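Local coordinates for protein anthranilate-CoA ligase (Stigmatella aurantiaca, PDB 4WV3) that belongs to the ANL superfamily of AMP-binding enzymes, pairing a large N-terminal part with a small C-terminal domain beside one ligand pocket, at residues A[336-341]-A[404-409]; A[365-370]-A[392-397]; A[428-433]-A[441-446]. All coordinates share one frame; numbering follows the deposited sequence.

Contact 1. Residues A[336-341]-A[404-409]; sequences PGSSGK and DGYYWH. With 3UK (5'-O-[(S)-[(2-aminobenzoyl)oxy](hydroxy)phosphoryl]adenosine), chain C.
K341 lies across the phenol ring of Y406, its CE above the middle of one face and 3.5 Å from the ring centroid, a CH-pi contact. K341 NZ continues over the same face as a cation-pi partner, 4.0 Å from that centroid. A kink at chi2 (-76°) and another at chi4 fold the lysine back over the ring, and K341 CD brushes G405 O at 3.2 Å. The second aromatic contact is with W408: S338 CB stands over the five-membered ring, 3.7 Å from its centroid and 15° off the normal. G337, with no side chain to intervene, lays its carbonyl carbon over the same indole face. Between these rings the backbones are joined by two bonds, S339 N to Y407 O (2.7 Å, 164° at the hydrogen) and Y407 N to G340 O (3.1 Å). Water 1 extends the link by donating to G337 O and accepting from H409 N. H409 in turn sets an imidazole face against the ligand 3UK, with its ND1 3.2 Å from 3UK C17. In the second shell, one carboxylate, that of D333, holds both K341 NZ in a salt bridge and Y406 OH in a hydrogen bond. S338 OG is bonded to R335 O, and W408 NE1 to D402. P336 rests on helix 299-309, K341 pairs with S328 of strand 325-328 at the rim of the nine-stranded sheet, and W408 pairs with F400 of strand 392-401, so the contact joins that rim to the neighbouring antiparallel sheet.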
loop_
_atom_site.group_PDB
_atom_site.type_symbol
_atom_site.label_atom_id
_atom_site.label_comp_id
_atom_site.label_asym_id
_atom_site.label_seq_id
_atom_site.Cartn_x
_atom_site.Cartn_y
_atom_site.Cartn_z
ATOM N N PRO A 336 -11.039 -6.567 -16.396
ATOM C CA PRO A 336 -9.932 -5.616 -16.557
ATOM C C PRO A 336 -10.373 -4.160 -16.428
ATOM O O PRO A 336 -11.263 -3.713 -17.153
ATOM C CB PRO A 336 -9.441 -5.897 -17.980
ATOM C CG PRO A 336 -9.808 -7.320 -18.226
ATOM C CD PRO A 336 -11.119 -7.516 -17.520
ATOM N N GLY A 337 -9.754 -3.435 -15.502
ATOM C CA GLY A 337 -10.064 -2.034 -15.294
ATOM C C GLY A 337 -10.936 -1.792 -14.078
ATOM O O GLY A 337 -11.048 -0.662 -13.602
ATOM N N SER A 338 -11.553 -2.854 -13.570
ATOM C CA SER A 338 -12.456 -2.740 -12.431
ATOM C C SER A 338 -11.812 -3.241 -11.144
ATOM O O SER A 338 -10.769 -3.894 -11.172
ATOM C CB SER A 338 -13.747 -3.518 -12.692
ATOM O OG SER A 338 -13.503 -4.913 -12.694
ATOM N N SER A 339 -12.448 -2.934 -10.018
ATOM C CA SER A 339 -11.972 -3.384 -8.716
ATOM C C SER A 339 -12.562 -4.746 -8.361
ATOM O O SER A 339 -12.336 -5.264 -7.269
ATOM C CB SER A 339 -12.321 -2.363 -7.633
ATOM O OG SER A 339 -11.695 -1.118 -7.885
ATOM N N GLY A 340 -13.329 -5.313 -9.287
ATOM C CA GLY A 340 -13.880 -6.644 -9.115
ATOM C C GLY A 340 -15.183 -6.705 -8.340
ATOM O O GLY A 340 -16.066 -5.864 -8.510
ATOM N N LYS A 341 -15.293 -7.715 -7.484
ATOM C CA LYS A 341 -16.512 -7.980 -6.731
ATOM C C LYS A 341 -16.258 -7.813 -5.234
ATOM O O LYS A 341 -15.109 -7.864 -4.792
ATOM C CB LYS A 341 -17.000 -9.404 -7.024
ATOM C CG LYS A 341 -17.397 -9.648 -8.471
ATOM C CD LYS A 341 -18.748 -9.028 -8.785
ATOM C CE LYS A 341 -19.150 -9.275 -10.231
ATOM N NZ LYS A 341 -19.206 -10.726 -10.557
ATOM N N ASP A 404 -23.292 -5.906 -14.606
ATOM C CA ASP A 404 -22.912 -7.271 -14.266
ATOM C C ASP A 404 -22.431 -7.373 -12.820
ATOM O O ASP A 404 -22.063 -8.451 -12.354
ATOM C CB ASP A 404 -21.830 -7.781 -15.221
ATOM C CG ASP A 404 -22.334 -7.930 -16.644
ATOM O OD1 ASP A 404 -23.510 -8.309 -16.825
ATOM O OD2 ASP A 404 -21.553 -7.669 -17.584
ATOM N N GLY A 405 -22.427 -6.244 -12.118
ATOM C CA GLY A 405 -22.083 -6.225 -10.707
ATOM C C GLY A 405 -20.630 -5.910 -10.400
ATOM O O GLY A 405 -20.151 -6.188 -9.301
ATOM N N TYR A 406 -19.926 -5.322 -11.362
ATOM C CA TYR A 406 -18.515 -4.993 -11.174
ATOM C C TYR A 406 -18.310 -3.550 -10.719
ATOM O O TYR A 406 -18.949 -2.628 -11.227
ATOM C CB TYR A 406 -17.722 -5.270 -12.452
ATOM C CG TYR A 406 -17.625 -6.736 -12.801
ATOM C CD1 TYR A 406 -18.564 -7.336 -13.629
ATOM C CD2 TYR A 406 -16.598 -7.524 -12.297
ATOM C CE1 TYR A 406 -18.480 -8.679 -13.950
ATOM C CE2 TYR A 406 -16.506 -8.867 -12.612
ATOM C CZ TYR A 406 -17.450 -9.438 -13.438
ATOM O OH TYR A 406 -17.362 -10.775 -13.756
ATOM N N TYR A 407 -17.405 -3.366 -9.761
ATOM C CA TYR A 407 -17.130 -2.051 -9.193
ATOM C C TYR A 407 -16.027 -1.315 -9.948
ATOM O O TYR A 407 -14.926 -1.836 -10.123
ATOM C CB TYR A 407 -16.747 -2.183 -7.718
ATOM C CG TYR A 407 -17.925 -2.379 -6.794
ATOM C CD1 TYR A 407 -18.628 -3.577 -6.777
ATOM C CD2 TYR A 407 -18.332 -1.367 -5.934
ATOM C CE1 TYR A 407 -19.706 -3.759 -5.931
ATOM C CE2 TYR A 407 -19.408 -1.541 -5.085
ATOM C CZ TYR A 407 -20.091 -2.738 -5.088
ATOM O OH TYR A 407 -21.163 -2.913 -4.243
ATOM N N TRP A 408 -16.330 -0.096 -10.385
ATOM C CA TRP A 408 -15.359 0.722 -11.102
ATOM C C TRP A 408 -15.015 1.987 -10.327
ATOM O O TRP A 408 -15.901 2.731 -9.904
ATOM C CB TRP A 408 -15.881 1.084 -12.492
ATOM C CG TRP A 408 -15.953 -0.081 -13.424
ATOM C CD1 TRP A 408 -16.883 -1.076 -13.418
ATOM C CD2 TRP A 408 -15.058 -0.374 -14.505
ATOM N NE1 TRP A 408 -16.624 -1.973 -14.425
ATOM C CE2 TRP A 408 -15.509 -1.564 -15.108
ATOM C CE3 TRP A 408 -13.920 0.255 -15.020
ATOM C CZ2 TRP A 408 -14.863 -2.138 -16.201
ATOM C CZ3 TRP A 408 -13.279 -0.317 -16.104
ATOM C CH2 TRP A 408 -13.752 -1.503 -16.683
ATOM N N HIS A 409 -13.721 2.225 -10.146
ATOM C CA HIS A 409 -13.246 3.381 -9.399
ATOM C C HIS A 409 -13.355 4.651 -10.232
ATOM O O HIS A 409 -12.664 4.802 -11.238
ATOM C CB HIS A 409 -11.794 3.169 -8.974
ATOM C CG HIS A 409 -11.290 4.194 -8.006
ATOM N ND1 HIS A 409 -9.999 4.672 -8.033
ATOM C CD2 HIS A 409 -11.904 4.824 -6.976
ATOM C CE1 HIS A 409 -9.836 5.554 -7.064
ATOM N NE2 HIS A 409 -10.977 5.664 -6.407
HETATM C C10 3UK C . -6.897 4.057 -3.339
HETATM C C15 3UK C . -7.318 2.246 -4.999
HETATM C C17 3UK C . -8.500 2.071 -7.034
HETATM C C21 3UK C . -8.282 4.290 -2.801
HETATM C C26 3UK C . -3.993 -0.141 0.061
HETATM C C28 3UK C . -4.351 -2.256 -1.047
HETATM O O01 3UK C . -3.423 1.996 -0.907
HETATM C C02 3UK C . -3.921 1.430 0.040
HETATM O O03 3UK C . -4.093 2.124 1.270
HETATM P P04 3UK C . -3.894 3.700 1.360
HETATM O O05 3UK C . -4.112 4.147 2.840
HETATM O O06 3UK C . -4.944 4.495 0.442
HETATM C C07 3UK C . -6.196 3.881 0.099
HETATM C C08 3UK C . -6.759 4.600 -1.092
HETATM O O09 3UK C . -5.986 4.277 -2.270
HETATM N N11 3UK C . -6.762 2.722 -3.825
HETATM C C12 3UK C . -6.062 1.717 -3.219
HETATM N N13 3UK C . -6.165 0.600 -3.992
HETATM C C14 3UK C . -6.938 0.902 -5.101
HETATM N N16 3UK C . -8.090 2.805 -5.966
HETATM N N18 3UK C . -8.175 0.795 -7.189
HETATM C C19 3UK C . -7.413 0.170 -6.278
HETATM N N20 3UK C . -7.069 -1.197 -6.453
HETATM O O22 3UK C . -8.703 5.602 -3.120
HETATM C C23 3UK C . -8.136 4.148 -1.361
HETATM O O24 3UK C . -9.084 4.998 -0.685
HETATM O O25 3UK C . -2.475 4.058 0.955
HETATM C C27 3UK C . -4.286 -0.841 -1.084
HETATM C C29 3UK C . -4.114 -2.959 0.182
HETATM C C30 3UK C . -3.825 -2.259 1.328
HETATM C C31 3UK C . -3.756 -0.845 1.293
HETATM N N32 3UK C . -3.447 -0.098 2.512
HETATM O O HOH W 1 -11.288 0.417 -10.759
#

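Contact 2. Residues A[365-370]-A[392-397]; sequences NVLLRS and WLATGD. With 3UK (5'-O-[(S)-[(2-aminobenzoyl)oxy](hydroxy)phosphoryl]adenosine), chain C.
W392 buries more surface here than any other residue, its indole taking R369 over one face and L367 O at its edge. R369 CB sits over the six-membered ring, 3.9 Å from its centroid and 22° off the normal, in a CH-pi contact. With CG anti to the backbone N (chi1 -174°) and the chain extended, the arginine runs obliquely past the indole to a salt bridge between its NH2 and E391. L367 O lies 3.4 Å from W392 CE3, while L367 CB packs on that corner too. The far end of L367 reaches across to the partner strand, where its CD2 touches A394 CB at 4.0 Å; these two residues form a non-hydrogen-bonded antiparallel pair. L368 and L393 make the adjoining hydrogen-bonded pair on the other face of the sheet. Their side chains run side by side in one direction, meeting CD2 to CD2 at 4.0 Å. L368 N donates to L393 O at 2.7 Å, and L393 N donates back to L368 O. Beyond A394 the ladder slips: V366 N bonds to D397 O at 3.1 Å, tying the D397 backbone to the neighbouring strand, and water 2 spans the gap by donating to V366 O and accepting from G396 N. T395 OG1, packed against V366 CB, donates to D397 OD2 at 3.1 Å, arriving on the anti side and 33° out of the carboxylate plane. 3UK O24 donates to the same OD2 at 2.6 Å and 3UK O22 to OD1, the latter modelled doubtfully short. Apolar and aromatic packing at W392 thus gives way to a polar end, where T395 OG1 at OD2 and H409 NE2 at OD1 probably orient the carboxylate that faces both ribose hydroxyls.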
loop_
_atom_site.group_PDB
_atom_site.type_symbol
_atom_site.label_atom_id
_atom_site.label_comp_id
_atom_site.label_asym_id
_atom_site.label_seq_id
_atom_site.Cartn_x
_atom_site.Cartn_y
_atom_site.Cartn_z
ATOM N N ASN A 365 -20.638 7.474 -2.972
ATOM C CA ASN A 365 -19.543 7.366 -2.018
ATOM C C ASN A 365 -19.460 5.962 -1.427
ATOM O O ASN A 365 -20.481 5.336 -1.151
ATOM C CB ASN A 365 -19.697 8.403 -0.904
ATOM C CG ASN A 365 -19.753 9.822 -1.433
ATOM O OD1 ASN A 365 -18.720 10.448 -1.675
ATOM N ND2 ASN A 365 -20.962 10.338 -1.617
ATOM N N VAL A 366 -18.240 5.474 -1.238
ATOM C CA VAL A 366 -18.030 4.118 -0.742
ATOM C C VAL A 366 -18.100 4.026 0.778
ATOM O O VAL A 366 -17.336 4.681 1.487
ATOM C CB VAL A 366 -16.677 3.552 -1.209
ATOM C CG1 VAL A 366 -16.396 2.219 -0.533
ATOM C CG2 VAL A 366 -16.668 3.401 -2.713
ATOM N N LEU A 367 -19.025 3.209 1.269
ATOM C CA LEU A 367 -19.095 2.894 2.690
ATOM C C LEU A 367 -18.780 1.418 2.908
ATOM O O LEU A 367 -19.435 0.540 2.346
ATOM C CB LEU A 367 -20.469 3.245 3.263
ATOM C CG LEU A 367 -20.719 4.733 3.521
ATOM C CD1 LEU A 367 -22.128 4.965 4.041
ATOM C CD2 LEU A 367 -19.689 5.280 4.497
ATOM N N LEU A 368 -17.765 1.155 3.722
ATOM C CA LEU A 368 -17.299 -0.205 3.956
ATOM C C LEU A 368 -17.676 -0.711 5.344
ATOM O O LEU A 368 -17.482 -0.019 6.344
ATOM C CB LEU A 368 -15.783 -0.281 3.766
ATOM C CG LEU A 368 -15.092 -1.570 4.216
ATOM C CD1 LEU A 368 -15.593 -2.764 3.415
ATOM C CD2 LEU A 368 -13.582 -1.431 4.100
ATOM N N ARG A 369 -18.217 -1.923 5.393
ATOM C CA ARG A 369 -18.537 -2.573 6.656
ATOM C C ARG A 369 -17.553 -3.713 6.889
ATOM O O ARG A 369 -17.530 -4.687 6.138
ATOM C CB ARG A 369 -19.972 -3.095 6.629
ATOM C CG ARG A 369 -20.466 -3.668 7.943
ATOM C CD ARG A 369 -21.959 -3.933 7.872
ATOM N NE ARG A 369 -22.499 -4.418 9.137
ATOM C CZ ARG A 369 -23.798 -4.553 9.389
ATOM N NH1 ARG A 369 -24.690 -4.232 8.461
ATOM N NH2 ARG A 369 -24.203 -5.003 10.568
ATOM N N SER A 370 -16.736 -3.583 7.930
ATOM C CA SER A 370 -15.626 -4.504 8.144
ATOM C C SER A 370 -15.326 -4.754 9.618
ATOM O O SER A 370 -15.538 -3.885 10.463
ATOM C CB SER A 370 -14.370 -3.961 7.461
ATOM O OG SER A 370 -13.201 -4.581 7.968
ATOM N N TRP A 392 -19.961 1.553 9.417
ATOM C CA TRP A 392 -19.572 1.881 8.051
ATOM C C TRP A 392 -18.320 2.750 7.988
ATOM O O TRP A 392 -18.179 3.717 8.737
ATOM C CB TRP A 392 -20.730 2.555 7.313
ATOM C CG TRP A 392 -21.911 1.657 7.147
ATOM C CD1 TRP A 392 -23.046 1.647 7.904
ATOM C CD2 TRP A 392 -22.072 0.624 6.168
ATOM N NE1 TRP A 392 -23.907 0.675 7.453
ATOM C CE2 TRP A 392 -23.332 0.033 6.388
ATOM C CE3 TRP A 392 -21.275 0.144 5.125
ATOM C CZ2 TRP A 392 -23.813 -1.013 5.603
ATOM C CZ3 TRP A 392 -21.753 -0.894 4.347
ATOM C CH2 TRP A 392 -23.011 -1.462 4.590
ATOM N N LEU A 393 -17.416 2.390 7.083
ATOM C CA LEU A 393 -16.160 3.109 6.912
ATOM C C LEU A 393 -16.154 3.902 5.611
ATOM O O LEU A 393 -16.315 3.336 4.529
ATOM C CB LEU A 393 -14.988 2.127 6.924
ATOM C CG LEU A 393 -13.602 2.713 6.647
ATOM C CD1 LEU A 393 -13.202 3.671 7.752
ATOM C CD2 LEU A 393 -12.569 1.607 6.491
ATOM N N ALA A 394 -15.966 5.214 5.719
ATOM C CA ALA A 394 -15.863 6.069 4.544
ATOM C C ALA A 394 -14.422 6.109 4.049
ATOM O O ALA A 394 -13.522 6.530 4.773
ATOM C CB ALA A 394 -16.354 7.470 4.864
ATOM N N THR A 395 -14.206 5.664 2.815
ATOM C CA THR A 395 -12.861 5.597 2.253
ATOM C C THR A 395 -12.499 6.861 1.481
ATOM O O THR A 395 -11.328 7.097 1.176
ATOM C CB THR A 395 -12.693 4.379 1.324
ATOM O OG1 THR A 395 -13.621 4.472 0.235
ATOM C CG2 THR A 395 -12.940 3.088 2.089
ATOM N N GLY A 396 -13.507 7.669 1.166
ATOM C CA GLY A 396 -13.302 8.886 0.403
ATOM C C GLY A 396 -13.201 8.613 -1.086
ATOM O O GLY A 396 -12.616 9.396 -1.834
ATOM N N ASP A 397 -13.780 7.496 -1.515
ATOM C CA ASP A 397 -13.728 7.090 -2.914
ATOM C C ASP A 397 -15.090 7.178 -3.592
ATOM O O ASP A 397 -16.127 6.981 -2.958
ATOM C CB ASP A 397 -13.194 5.662 -3.037
ATOM C CG ASP A 397 -11.726 5.559 -2.690
ATOM O OD1 ASP A 397 -10.925 6.335 -3.253
ATOM O OD2 ASP A 397 -11.373 4.707 -1.848
HETATM C C10 3UK C . -6.897 4.057 -3.339
HETATM C C15 3UK C . -7.318 2.246 -4.999
HETATM C C17 3UK C . -8.500 2.071 -7.034
HETATM C C21 3UK C . -8.282 4.290 -2.801
HETATM C C26 3UK C . -3.993 -0.141 0.061
HETATM C C28 3UK C . -4.351 -2.256 -1.047
HETATM O O01 3UK C . -3.423 1.996 -0.907
HETATM C C02 3UK C . -3.921 1.430 0.040
HETATM O O03 3UK C . -4.093 2.124 1.270
HETATM P P04 3UK C . -3.894 3.700 1.360
HETATM O O05 3UK C . -4.112 4.147 2.840
HETATM O O06 3UK C . -4.944 4.495 0.442
HETATM C C07 3UK C . -6.196 3.881 0.099
HETATM C C08 3UK C . -6.759 4.600 -1.092
HETATM O O09 3UK C . -5.986 4.277 -2.270
HETATM N N11 3UK C . -6.762 2.722 -3.825
HETATM C C12 3UK C . -6.062 1.717 -3.219
HETATM N N13 3UK C . -6.165 0.600 -3.992
HETATM C C14 3UK C . -6.938 0.902 -5.101
HETATM N N16 3UK C . -8.090 2.805 -5.966
HETATM N N18 3UK C . -8.175 0.795 -7.189
HETATM C C19 3UK C . -7.413 0.170 -6.278
HETATM N N20 3UK C . -7.069 -1.197 -6.453
HETATM O O22 3UK C . -8.703 5.602 -3.120
HETATM C C23 3UK C . -8.136 4.148 -1.361
HETATM O O24 3UK C . -9.084 4.998 -0.685
HETATM O O25 3UK C . -2.475 4.058 0.955
HETATM C C27 3UK C . -4.286 -0.841 -1.084
HETATM C C29 3UK C . -4.114 -2.959 0.182
HETATM C C30 3UK C . -3.825 -2.259 1.328
HETATM C C31 3UK C . -3.756 -0.845 1.293
HETATM N N32 3UK C . -3.447 -0.098 2.512
HETATM O O HOH W 2 -16.527 7.560 1.162
#

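Contact 3. Residues A[428-433]-A[441-446]; sequences EVESTL and ECAVIG
V444 takes three neighbours from helix 428-433 on one methyl: its CG2 meets V429 CG1 at 3.6 Å, the CG of E430 at much the same separation, and L433 CD1 at 3.9 Å. V429 and L433 each cross V444 at about a right angle, whereas E430 slides past it in the opposite direction. Two residues earlier on the strand, C442 points its SG at the helix, with the sulfur between the backbone N and the carbonyl carbon (chi1 66°). From there C442 SG lies 3.6 Å from L433 CB and also touches E430 CB. V429, L433, C442 and V444 are all buried. E430, partly exposed, gives the contact its one polar tie: V444 N donates to E430 OE2 at 2.7 Å, with 157° at the hydrogen. The amide reaches the carboxylate on its anti side, from somewhat out of the plane, and the other oxygen, OE1, forms a salt bridge with R509, so both ends of the carboxylate are engaged. The looser side of the helix holds S431, partly exposed and pointing away, and E428, which reaches instead to K488. Within the helix, T432 OG1 and T432 N both bond to E428 O, from opposite faces of its plane. Helix and strand run roughly antiparallel, their short axes 7.6 Å apart at closest approach. Strand 439-448 is an outer strand of the three-stranded sheet in the C-terminal domain, paired with strand 454-462. Helix 470-483 flanks L433, while A443 and I445, pointing away from helix 428-433, pack on helix 509-520; the strand is therefore held between helices on its two faces.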
loop_
_atom_site.group_PDB
_atom_site.type_symbol
_atom_site.label_atom_id
_atom_site.label_comp_id
_atom_site.label_asym_id
_atom_site.label_seq_id
_atom_site.Cartn_x
_atom_site.Cartn_y
_atom_site.Cartn_z
ATOM N N GLU A 428 -11.279 7.380 -15.521
ATOM C CA GLU A 428 -11.756 7.014 -16.851
ATOM C C GLU A 428 -10.946 7.700 -17.946
ATOM O O GLU A 428 -10.571 7.071 -18.936
ATOM C CB GLU A 428 -13.234 7.363 -17.014
ATOM C CG GLU A 428 -13.774 7.061 -18.402
ATOM C CD GLU A 428 -15.186 7.563 -18.603
ATOM O OE1 GLU A 428 -15.797 8.040 -17.624
ATOM O OE2 GLU A 428 -15.685 7.487 -19.745
ATOM N N VAL A 429 -10.684 8.990 -17.766
ATOM C CA VAL A 429 -9.928 9.756 -18.747
ATOM C C VAL A 429 -8.482 9.269 -18.824
ATOM O O VAL A 429 -7.937 9.086 -19.914
ATOM C CB VAL A 429 -9.967 11.268 -18.446
ATOM C CG1 VAL A 429 -9.207 12.045 -19.511
ATOM C CG2 VAL A 429 -11.406 11.752 -18.368
ATOM N N GLU A 430 -7.871 9.046 -17.664
ATOM C CA GLU A 430 -6.505 8.536 -17.599
ATOM C C GLU A 430 -6.403 7.137 -18.201
ATOM O O GLU A 430 -5.407 6.801 -18.844
ATOM C CB GLU A 430 -6.001 8.523 -16.153
ATOM C CG GLU A 430 -5.759 9.903 -15.562
ATOM C CD GLU A 430 -5.578 9.871 -14.055
ATOM O OE1 GLU A 430 -5.405 8.766 -13.498
ATOM O OE2 GLU A 430 -5.613 10.950 -13.425
ATOM N N SER A 431 -7.438 6.329 -17.993
ATOM C CA SER A 431 -7.473 4.969 -18.522
ATOM C C SER A 431 -7.565 4.974 -20.042
ATOM O O SER A 431 -7.075 4.061 -20.707
ATOM C CB SER A 431 -8.652 4.194 -17.932
ATOM O OG SER A 431 -8.745 2.898 -18.496
ATOM N N THR A 432 -8.199 6.007 -20.586
ATOM C CA THR A 432 -8.330 6.153 -22.028
ATOM C C THR A 432 -7.017 6.629 -22.642
ATOM O O THR A 432 -6.589 6.128 -23.682
ATOM C CB THR A 432 -9.457 7.141 -22.392
ATOM O OG1 THR A 432 -10.715 6.613 -21.956
ATOM C CG2 THR A 432 -9.505 7.373 -23.893
ATOM N N LEU A 433 -6.379 7.592 -21.985
ATOM C CA LEU A 433 -5.114 8.144 -22.457
ATOM C C LEU A 433 -4.014 7.087 -22.511
ATOM O O LEU A 433 -3.193 7.078 -23.428
ATOM C CB LEU A 433 -4.672 9.305 -21.565
ATOM C CG LEU A 433 -5.477 10.601 -21.657
ATOM C CD1 LEU A 433 -5.186 11.492 -20.463
ATOM C CD2 LEU A 433 -5.153 11.328 -22.948
ATOM N N GLU A 441 2.311 6.662 -18.506
ATOM C CA GLU A 441 1.307 6.923 -17.479
ATOM C C GLU A 441 0.887 8.387 -17.546
ATOM O O GLU A 441 1.533 9.189 -18.220
ATOM C CB GLU A 441 1.843 6.587 -16.087
ATOM C CG GLU A 441 3.086 7.364 -15.697
ATOM C CD GLU A 441 3.531 7.071 -14.279
ATOM O OE1 GLU A 441 2.726 6.515 -13.504
ATOM O OE2 GLU A 441 4.690 7.396 -13.940
ATOM N N CYS A 442 -0.189 8.736 -16.849
ATOM C CA CYS A 442 -0.693 10.105 -16.891
ATOM C C CYS A 442 -1.570 10.457 -15.694
ATOM O O CYS A 442 -1.849 9.617 -14.839
ATOM C CB CYS A 442 -1.470 10.349 -18.186
ATOM S SG CYS A 442 -2.998 9.397 -18.326
ATOM N N ALA A 443 -2.001 11.714 -15.648
ATOM C CA ALA A 443 -2.855 12.206 -14.575
ATOM C C ALA A 443 -3.757 13.324 -15.085
ATOM O O ALA A 443 -3.319 14.185 -15.849
ATOM C CB ALA A 443 -2.011 12.692 -13.408
ATOM N N VAL A 444 -5.016 13.308 -14.659
ATOM C CA VAL A 444 -5.988 14.299 -15.106
ATOM C C VAL A 444 -6.596 15.060 -13.933
ATOM O O VAL A 444 -7.145 14.463 -13.008
ATOM C CB VAL A 444 -7.113 13.647 -15.935
ATOM C CG1 VAL A 444 -8.233 14.643 -16.198
ATOM C CG2 VAL A 444 -6.558 13.100 -17.241
ATOM N N ILE A 445 -6.492 16.385 -13.979
ATOM C CA ILE A 445 -7.039 17.237 -12.932
ATOM C C ILE A 445 -7.983 18.277 -13.525
ATOM O O ILE A 445 -8.079 18.418 -14.745
ATOM C CB ILE A 445 -5.927 17.984 -12.178
ATOM C CG1 ILE A 445 -5.277 19.019 -13.098
ATOM C CG2 ILE A 445 -4.892 17.007 -11.637
ATOM C CD1 ILE A 445 -4.226 19.856 -12.425
ATOM N N GLY A 446 -8.673 19.005 -12.654
ATOM C CA GLY A 446 -9.526 20.100 -13.079
ATOM C C GLY A 446 -8.766 21.411 -13.061
ATOM O O GLY A 446 -7.985 21.669 -12.145
#

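In the fold
Contacts 1 and 2 both reach one antiparallel sheet, in which strands 392-401 and 407-412 are neighbours, contact 1 through strand 407-412 only; both segments of contact 2 fall within the chain between those of contact 1. They touch through a probable hydrogen bond between H409 and D397, and each presents one of these residues to 3UK. Contact 3 follows later, in the C-terminal domain, its nearest atoms about 5 Å from contact 1 and about 12 Å from contact 2. It is the buried one, mostly aliphatic with a single carboxylate-to-amide bond. The other two are only partly buried, and combine backbone bonds with an indole contact in each and a phenol contact in contact 1 alone.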